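Local atomic coordinates of HTH-type transcriptional regulator AscG (Escherichia coli K12, PDB entry 3DBI), a protein that represses the asc operon as a LacI-family transcription factor that binds specific DNA sequences. Residues Phe186-Met191 / Ile219-Trp224; Ala122-Pro127 / Glu303-Leu308; Val68-Tyr73 / Gly101-Glu106. All blocks are in the same frame, centred on the assembly; numbering follows the deposited sequence.

Contact 1: residues Phe186-Met191 / Ile219-Trp224; sequences FLTGSM and IANGKW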
# COMPACT_ATOMS: atom_id res chain seq x y z
N PHE A 186 6.49 23.67 7.02
CA PHE A 186 7.04 22.40 6.53
C PHE A 186 6.92 21.30 7.58
O PHE A 186 7.33 21.48 8.74
CB PHE A 186 8.49 22.56 6.10
CG PHE A 186 9.05 21.38 5.33
CD1 PHE A 186 9.03 21.35 3.94
CD2 PHE A 186 9.65 20.30 6.00
CE1 PHE A 186 9.56 20.28 3.23
CE2 PHE A 186 10.17 19.22 5.30
CZ PHE A 186 10.13 19.22 3.90
N LEU A 187 6.35 20.17 7.18
CA LEU A 187 6.32 18.98 8.01
C LEU A 187 7.31 17.94 7.48
O LEU A 187 7.24 17.55 6.32
CB LEU A 187 4.90 18.40 8.08
CG LEU A 187 3.77 19.33 8.56
CD1 LEU A 187 2.45 18.59 8.62
CD2 LEU A 187 4.07 19.94 9.92
N THR A 188 8.24 17.52 8.33
CA THR A 188 9.30 16.62 7.88
C THR A 188 8.85 15.19 8.01
O THR A 188 7.92 14.90 8.76
CB THR A 188 10.63 16.77 8.69
OG1 THR A 188 10.44 16.25 10.01
CG2 THR A 188 11.09 18.23 8.78
N GLY A 189 9.52 14.29 7.29
CA GLY A 189 9.42 12.86 7.59
C GLY A 189 10.33 12.56 8.77
O GLY A 189 10.67 13.46 9.54
N SER A 190 10.71 11.30 8.92
CA SER A 190 11.61 10.88 9.99
C SER A 190 13.00 11.51 9.85
O SER A 190 13.52 11.65 8.74
CB SER A 190 11.74 9.35 10.01
OG SER A 190 10.51 8.75 10.34
N MSE A 191 13.58 11.88 11.00
CA MSE A 191 14.88 12.57 11.07
C MSE A 191 16.04 11.87 10.35
O MSE A 191 16.87 12.52 9.73
CB MSE A 191 15.27 12.79 12.52
CG MSE A 191 14.27 13.65 13.29
SE MSE A 191 14.81 13.95 15.14
CE MSE A 191 16.54 14.81 14.74
N ILE A 219 8.93 24.95 10.91
CA ILE A 219 9.33 23.58 10.61
C ILE A 219 8.96 22.67 11.77
O ILE A 219 9.40 22.89 12.90
CB ILE A 219 10.85 23.48 10.32
CG1 ILE A 219 11.22 24.32 9.10
CG2 ILE A 219 11.25 22.03 10.10
CD1 ILE A 219 12.72 24.58 8.96
N ALA A 220 8.15 21.65 11.50
CA ALA A 220 7.78 20.65 12.51
C ALA A 220 8.13 19.22 12.11
O ALA A 220 8.06 18.84 10.94
CB ALA A 220 6.32 20.77 12.89
N ASN A 221 8.50 18.43 13.12
CA ASN A 221 8.91 17.04 12.97
C ASN A 221 7.71 16.15 12.68
O ASN A 221 6.63 16.36 13.24
CB ASN A 221 9.57 16.57 14.27
CG ASN A 221 10.08 15.13 14.20
OD1 ASN A 221 11.00 14.82 13.46
ND2 ASN A 221 9.47 14.26 15.00
N GLY A 222 7.91 15.15 11.83
CA GLY A 222 6.88 14.15 11.58
C GLY A 222 7.47 12.76 11.45
O GLY A 222 8.69 12.57 11.53
N LYS A 223 6.59 11.79 11.21
CA LYS A 223 6.93 10.37 11.22
C LYS A 223 6.33 9.62 10.03
O LYS A 223 6.10 8.41 10.11
CB LYS A 223 6.44 9.73 12.52
CG LYS A 223 7.30 9.98 13.74
CD LYS A 223 6.52 9.77 15.04
CE LYS A 223 6.18 8.30 15.30
NZ LYS A 223 5.34 8.14 16.52
N TRP A 224 6.06 10.34 8.93
CA TRP A 224 5.41 9.81 7.70
C TRP A 224 3.95 9.34 7.85
O TRP A 224 3.32 8.98 6.86
CB TRP A 224 6.20 8.66 7.07
CG TRP A 224 7.63 8.92 6.71
CD1 TRP A 224 8.72 8.34 7.27
CD2 TRP A 224 8.11 9.79 5.67
NE1 TRP A 224 9.87 8.79 6.66
CE2 TRP A 224 9.53 9.68 5.68
CE3 TRP A 224 7.50 10.64 4.74
CZ2 TRP A 224 10.34 10.40 4.78
CZ3 TRP A 224 8.31 11.36 3.85
CH2 TRP A 224 9.72 11.24 3.88
O HOH W 1 11.40 11.79 13.29
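Phe186 and Leu187 run parallel to Ile219 and Ala220, and two straight backbone hydrogen bonds hold the pair together. Ala220 N gives one to Phe186 O at 2.9 Å, and Ala220 O receives the other from Thr188 N, also at 2.9 Å. Just past the strands the threonine hydroxyl takes over. With chi1 at 71°, Thr188 OG1 sits between its own backbone N and carbonyl carbon, where it donates to a lone pair of Gly189 O at 2.8 Å and accepts a weak bond from Gly222 N at 3.3 Å. One hydroxyl thus ties both loops as they leave the sheet. Farther along, a water donates to Asn221 OD1 and accepts from Met191 N, bridging the outer ends of the loops.

Apolar packing falls on both faces of the strand pair. On one, Leu187 CD2 meets Ala220 CB at 3.8 Å; on the other, Thr188 CG2 touches Ile219 CG2, the two side chains crossing at about a right angle. Phe186 lies on that second face and continues the packing onto Tyr203 and Leu200 of helix 194-209.

The indole of Trp224 closes the contact through a CH-pi interaction. Gly189 CA stands over its six-membered ring, 3.7 Å from the centroid and 10° off the normal, and Ser190 N lies over the same face nearer the rim. A CB on Gly189 would run into Trp224 CZ2. Beyond Trp224, His74 meets the indole edge-to-face.

The two strands and helix 194-209 make a right-handed beta-alpha-beta crossover of the periplasmic-binding-protein-like domain, whose loops at the C-terminal strand ends bring the side chain of Trp224 to about 5 Å from a bound phosphate.

Contact 2: residues Ala122-Pro127 / Glu303-Leu308; sequences AIMIYP and EIIGRL. With PO4 (phosphate ion), chain D.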
# COMPACT_ATOMS: atom_id res chain seq x y z
N ALA A 122 22.88 -11.69 -9.45
CA ALA A 122 22.60 -10.28 -9.16
C ALA A 122 21.70 -10.12 -7.92
O ALA A 122 20.94 -11.02 -7.57
CB ALA A 122 21.97 -9.62 -10.36
N ILE A 123 21.80 -8.96 -7.28
CA ILE A 123 21.03 -8.67 -6.07
C ILE A 123 20.44 -7.27 -6.18
O ILE A 123 21.12 -6.34 -6.62
CB ILE A 123 21.93 -8.78 -4.80
CG1 ILE A 123 22.33 -10.23 -4.57
CG2 ILE A 123 21.22 -8.23 -3.55
CD1 ILE A 123 23.65 -10.37 -3.88
N MSE A 124 19.17 -7.12 -5.82
CA MSE A 124 18.53 -5.81 -5.82
C MSE A 124 18.07 -5.48 -4.41
O MSE A 124 17.60 -6.37 -3.69
CB MSE A 124 17.34 -5.79 -6.77
CG MSE A 124 17.49 -6.69 -7.98
SE MSE A 124 15.97 -6.55 -9.13
CE MSE A 124 16.44 -4.81 -9.89
N ILE A 125 18.21 -4.22 -4.03
CA ILE A 125 17.88 -3.77 -2.68
C ILE A 125 17.41 -2.31 -2.67
O ILE A 125 17.92 -1.48 -3.42
CB ILE A 125 19.08 -4.00 -1.70
CG1 ILE A 125 18.75 -3.56 -0.27
CG2 ILE A 125 20.37 -3.33 -2.22
CD1 ILE A 125 19.75 -4.02 0.79
N TYR A 126 16.39 -2.03 -1.86
CA TYR A 126 16.05 -0.68 -1.44
C TYR A 126 16.37 -0.62 0.06
O TYR A 126 15.55 -1.01 0.89
CB TYR A 126 14.58 -0.37 -1.75
CG TYR A 126 14.00 0.91 -1.17
CD1 TYR A 126 14.81 2.02 -0.88
CD2 TYR A 126 12.63 1.03 -0.94
CE1 TYR A 126 14.26 3.20 -0.34
CE2 TYR A 126 12.07 2.19 -0.42
CZ TYR A 126 12.88 3.28 -0.13
OH TYR A 126 12.32 4.43 0.38
N PRO A 127 17.57 -0.14 0.41
CA PRO A 127 18.06 -0.16 1.78
C PRO A 127 17.48 0.91 2.70
O PRO A 127 17.51 2.10 2.38
CB PRO A 127 19.57 0.03 1.61
CG PRO A 127 19.72 0.78 0.35
CD PRO A 127 18.56 0.43 -0.53
N GLU A 303 13.99 1.45 -15.35
CA GLU A 303 15.39 1.83 -15.45
C GLU A 303 16.32 0.86 -14.72
O GLU A 303 17.31 0.41 -15.29
CB GLU A 303 15.58 3.27 -14.95
CG GLU A 303 17.00 3.81 -15.04
CD GLU A 303 17.48 4.09 -16.45
OE1 GLU A 303 16.64 4.35 -17.34
OE2 GLU A 303 18.71 4.06 -16.66
N ILE A 304 15.98 0.52 -13.47
CA ILE A 304 16.83 -0.40 -12.70
C ILE A 304 16.83 -1.82 -13.26
O ILE A 304 17.86 -2.49 -13.22
CB ILE A 304 16.55 -0.35 -11.16
CG1 ILE A 304 17.82 -0.72 -10.38
CG2 ILE A 304 15.36 -1.22 -10.76
CD1 ILE A 304 17.77 -0.40 -8.90
N ILE A 305 15.70 -2.25 -13.81
CA ILE A 305 15.58 -3.58 -14.43
C ILE A 305 16.34 -3.64 -15.77
O ILE A 305 17.05 -4.60 -16.03
CB ILE A 305 14.08 -3.99 -14.62
CG1 ILE A 305 13.41 -4.22 -13.25
CG2 ILE A 305 13.93 -5.23 -15.51
CD1 ILE A 305 13.78 -5.52 -12.55
N GLY A 306 16.16 -2.60 -16.59
CA GLY A 306 16.90 -2.44 -17.84
C GLY A 306 18.41 -2.46 -17.68
O GLY A 306 19.11 -3.15 -18.43
N ARG A 307 18.91 -1.73 -16.68
CA ARG A 307 20.34 -1.71 -16.38
C ARG A 307 20.86 -3.08 -16.00
O ARG A 307 21.94 -3.49 -16.43
CB ARG A 307 20.66 -0.72 -15.26
CG ARG A 307 20.66 0.68 -15.74
CD ARG A 307 21.38 1.57 -14.82
NE ARG A 307 20.93 2.95 -14.95
CZ ARG A 307 21.01 3.85 -13.99
NH1 ARG A 307 21.51 3.53 -12.83
NH2 ARG A 307 20.59 5.07 -14.17
N LEU A 308 20.06 -3.80 -15.21
CA LEU A 308 20.45 -5.11 -14.72
C LEU A 308 20.46 -6.14 -15.84
O LEU A 308 21.32 -7.04 -15.87
CB LEU A 308 19.52 -5.55 -13.58
CG LEU A 308 19.91 -6.83 -12.84
CD1 LEU A 308 21.38 -6.79 -12.43
CD2 LEU A 308 19.01 -7.03 -11.65
P PO4 D . 13.59 6.81 2.69
O1 PO4 D . 13.79 5.33 2.44
O2 PO4 D . 12.35 7.29 1.98
O3 PO4 D . 13.42 7.06 4.16
O4 PO4 D . 14.80 7.55 2.16
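Met124, a selenomethionine, reaches Leu308 by leaving the strand with chi1 at -32° and then bending at its last torsion, which turns its CE methyl into the helix surface. Leu308 answers with CG anti to its backbone N (chi1 -172°), extending both methyls toward the strand. CD2 of Leu308 packs on Met124 CE at 3.8 Å and lies close to SE as well, while CD1 drops onto Ala122 CB at 3.6 Å. The same CE also touches Ile304 CG2 at 3.8 Å and Ile305 CD1 at 3.8 Å, so one methyl is held among three helix side chains. Met124 and Ile305 cross at about a right angle. The interface is wholly apolar.

On a different side of the helix, Arg307 NE makes a salt bridge to Glu303 OE2 at 3.0 Å, one turn back; it uses the anti lone pair of that oxygen, which lies 23° out of the guanidinium plane.

At the far end of the strand segment Tyr126 turns to the phosphate, and its OH gives a weak hydrogen bond to PO4 O1 at 2.7 Å. Ser193, Thr195, His74, Arg128 and Arg151 also bond the ion. A phenylalanine in place of Tyr126 would probably keep the ring packing but leave O1 without this hydroxyl donor and the phosphate less firmly fixed.

Strand 122-125 lies between strands 63-68 and 146-149 in the parallel sheet, and runs nearly antiparallel to the helix segment, the axes 10.9 Å apart. Met124 and Ala122 point to the helix 297-313 side, where Leu81 and Ala85 of helix 77-91 also touch Met124; Ile123 and Ile125 point the other way, onto helix 105-117.

Contact 3: residues Val68-Tyr73 / Gly101-Glu106; sequences VTNTLY and GKHSAE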
# COMPACT_ATOMS: atom_id res chain seq x y z
N VAL A 68 14.41 -8.30 1.01
CA VAL A 68 13.19 -7.75 1.60
C VAL A 68 13.61 -6.79 2.70
O VAL A 68 14.33 -7.18 3.60
CB VAL A 68 12.30 -8.87 2.20
CG1 VAL A 68 10.98 -8.32 2.68
CG2 VAL A 68 12.07 -9.96 1.18
N THR A 69 13.18 -5.55 2.62
CA THR A 69 13.52 -4.57 3.65
C THR A 69 12.28 -4.01 4.33
O THR A 69 11.16 -4.20 3.86
CB THR A 69 14.36 -3.39 3.10
OG1 THR A 69 13.69 -2.81 1.98
CG2 THR A 69 15.76 -3.85 2.69
N ASN A 70 12.51 -3.27 5.42
CA ASN A 70 11.44 -2.64 6.19
C ASN A 70 10.82 -1.43 5.48
O ASN A 70 10.64 -0.36 6.08
CB ASN A 70 11.97 -2.24 7.57
CG ASN A 70 10.88 -2.18 8.62
OD1 ASN A 70 9.77 -2.68 8.42
ND2 ASN A 70 11.20 -1.58 9.76
N THR A 71 10.50 -1.60 4.20
CA THR A 71 10.07 -0.51 3.34
C THR A 71 8.79 -0.83 2.55
O THR A 71 8.37 -0.02 1.71
CB THR A 71 11.18 -0.09 2.34
OG1 THR A 71 11.68 -1.25 1.66
CG2 THR A 71 12.34 0.62 3.05
N LEU A 72 8.17 -1.98 2.81
CA LEU A 72 6.81 -2.22 2.31
C LEU A 72 5.89 -1.22 3.01
O LEU A 72 6.04 -1.00 4.20
CB LEU A 72 6.31 -3.66 2.51
CG LEU A 72 6.90 -4.76 3.40
CD1 LEU A 72 5.86 -5.81 3.69
CD2 LEU A 72 8.13 -5.40 2.77
N TYR A 73 4.98 -0.59 2.26
CA TYR A 73 4.09 0.52 2.73
C TYR A 73 4.76 1.90 2.80
O TYR A 73 4.07 2.91 2.98
CB TYR A 73 3.30 0.21 4.03
CG TYR A 73 2.81 -1.22 4.16
CD1 TYR A 73 3.28 -2.04 5.19
CD2 TYR A 73 1.90 -1.75 3.25
CE1 TYR A 73 2.85 -3.36 5.31
CE2 TYR A 73 1.46 -3.06 3.36
CZ TYR A 73 1.94 -3.86 4.39
OH TYR A 73 1.52 -5.16 4.51
N GLY A 101 16.07 -8.76 5.03
CA GLY A 101 17.02 -7.74 5.49
C GLY A 101 16.74 -7.24 6.91
O GLY A 101 17.53 -6.47 7.46
N LYS A 102 15.62 -7.70 7.47
CA LYS A 102 15.25 -7.45 8.85
C LYS A 102 15.27 -5.97 9.20
O LYS A 102 14.69 -5.16 8.48
CB LYS A 102 16.11 -8.28 9.82
CG LYS A 102 16.01 -9.77 9.63
CD LYS A 102 16.80 -10.50 10.69
CE LYS A 102 16.99 -11.94 10.33
NZ LYS A 102 15.69 -12.68 10.20
N HIS A 103 15.97 -5.62 10.28
CA HIS A 103 15.75 -4.35 10.94
C HIS A 103 17.00 -3.56 11.32
O HIS A 103 16.92 -2.66 12.15
CB HIS A 103 14.87 -4.55 12.17
CG HIS A 103 13.46 -4.96 11.86
ND1 HIS A 103 13.00 -6.25 12.07
CD2 HIS A 103 12.42 -4.27 11.35
CE1 HIS A 103 11.73 -6.32 11.70
NE2 HIS A 103 11.36 -5.13 11.26
N SER A 104 18.16 -3.87 10.73
CA SER A 104 19.36 -3.06 10.95
C SER A 104 20.29 -3.07 9.74
O SER A 104 20.07 -3.82 8.79
CB SER A 104 20.14 -3.54 12.18
OG SER A 104 20.69 -4.82 11.98
N ALA A 105 21.33 -2.24 9.81
CA ALA A 105 22.32 -2.13 8.74
C ALA A 105 23.13 -3.41 8.61
O ALA A 105 23.50 -3.81 7.51
CB ALA A 105 23.24 -0.96 9.00
N GLU A 106 23.39 -4.04 9.75
CA GLU A 106 24.15 -5.27 9.81
C GLU A 106 23.34 -6.42 9.22
O GLU A 106 23.87 -7.23 8.45
CB GLU A 106 24.52 -5.57 11.26
CG GLU A 106 25.45 -6.76 11.45
CD GLU A 106 25.97 -6.86 12.86
OE1 GLU A 106 25.16 -7.04 13.80
OE2 GLU A 106 27.21 -6.77 13.03
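Val68 and Gly101 stand side by side where the neighbouring parallel strands 63-68 and 95-100 of a beta-alpha-beta unit run out into loops. A single backbone hydrogen bond joins the two segments: Gly101 N donates to Val68 O at 2.8 Å, continuing the sheet pairing of Val68 with Ala99. Space is tight beside this bond, since a CB on Gly101 would come within 2.9 Å of Val68 O.

Each loop also has polar links of its own. Asn70 is the centre of an inverse gamma turn closed by Thr71 N to Thr69 O at 2.7 Å, and the hydroxyl of Thr71 donates to that of Thr69. In the other loop Ser104 is the N-cap of helix 105-117, and Glu107 in the first turn accepts from both His103 N and Ser104 OG.

Between subunits the polar end of Lys102 points outward to a salt bridge with Glu90 of the second subunit, while His103 packs on Arg87 and Val68 on Leu82 of that subunit. The loops therefore form part of the dimer interface.

Side chains meet across the loops at Asn70 and His103. CG of Asn70 is anti to its backbone N (chi1 -153°), which carries the amide across to the imidazole edge; Asn70 ND2 lies near the ring plane, 3.4 Å from His103 CD2, with amide and ring planes 88° apart.

Overall arrangement
Contacts 2 and 3 lie on the lobe built round the five-stranded parallel sheet, their centres 16 Å apart, and they touch: Thr69 OG1 is 2.8 Å from Tyr126 O, a probable hydrogen bond, and Tyr126 packs on Thr71. Contact 1 sits at the edge of the other sheet, its centre about 29 Å from that of contact 2 and 21 Å from that of contact 3, with nearest atoms about 8 and 7 Å away. The phosphate lies between contacts 1 and 2: the Tyr126 hydroxyl of contact 2 bonds it weakly, and the Trp224 side chain of contact 1 comes to about 5 Å. Its place between the lobes is consistent with the effector-binding cleft of LacI-family regulators. Contact 3 instead faces the second subunit.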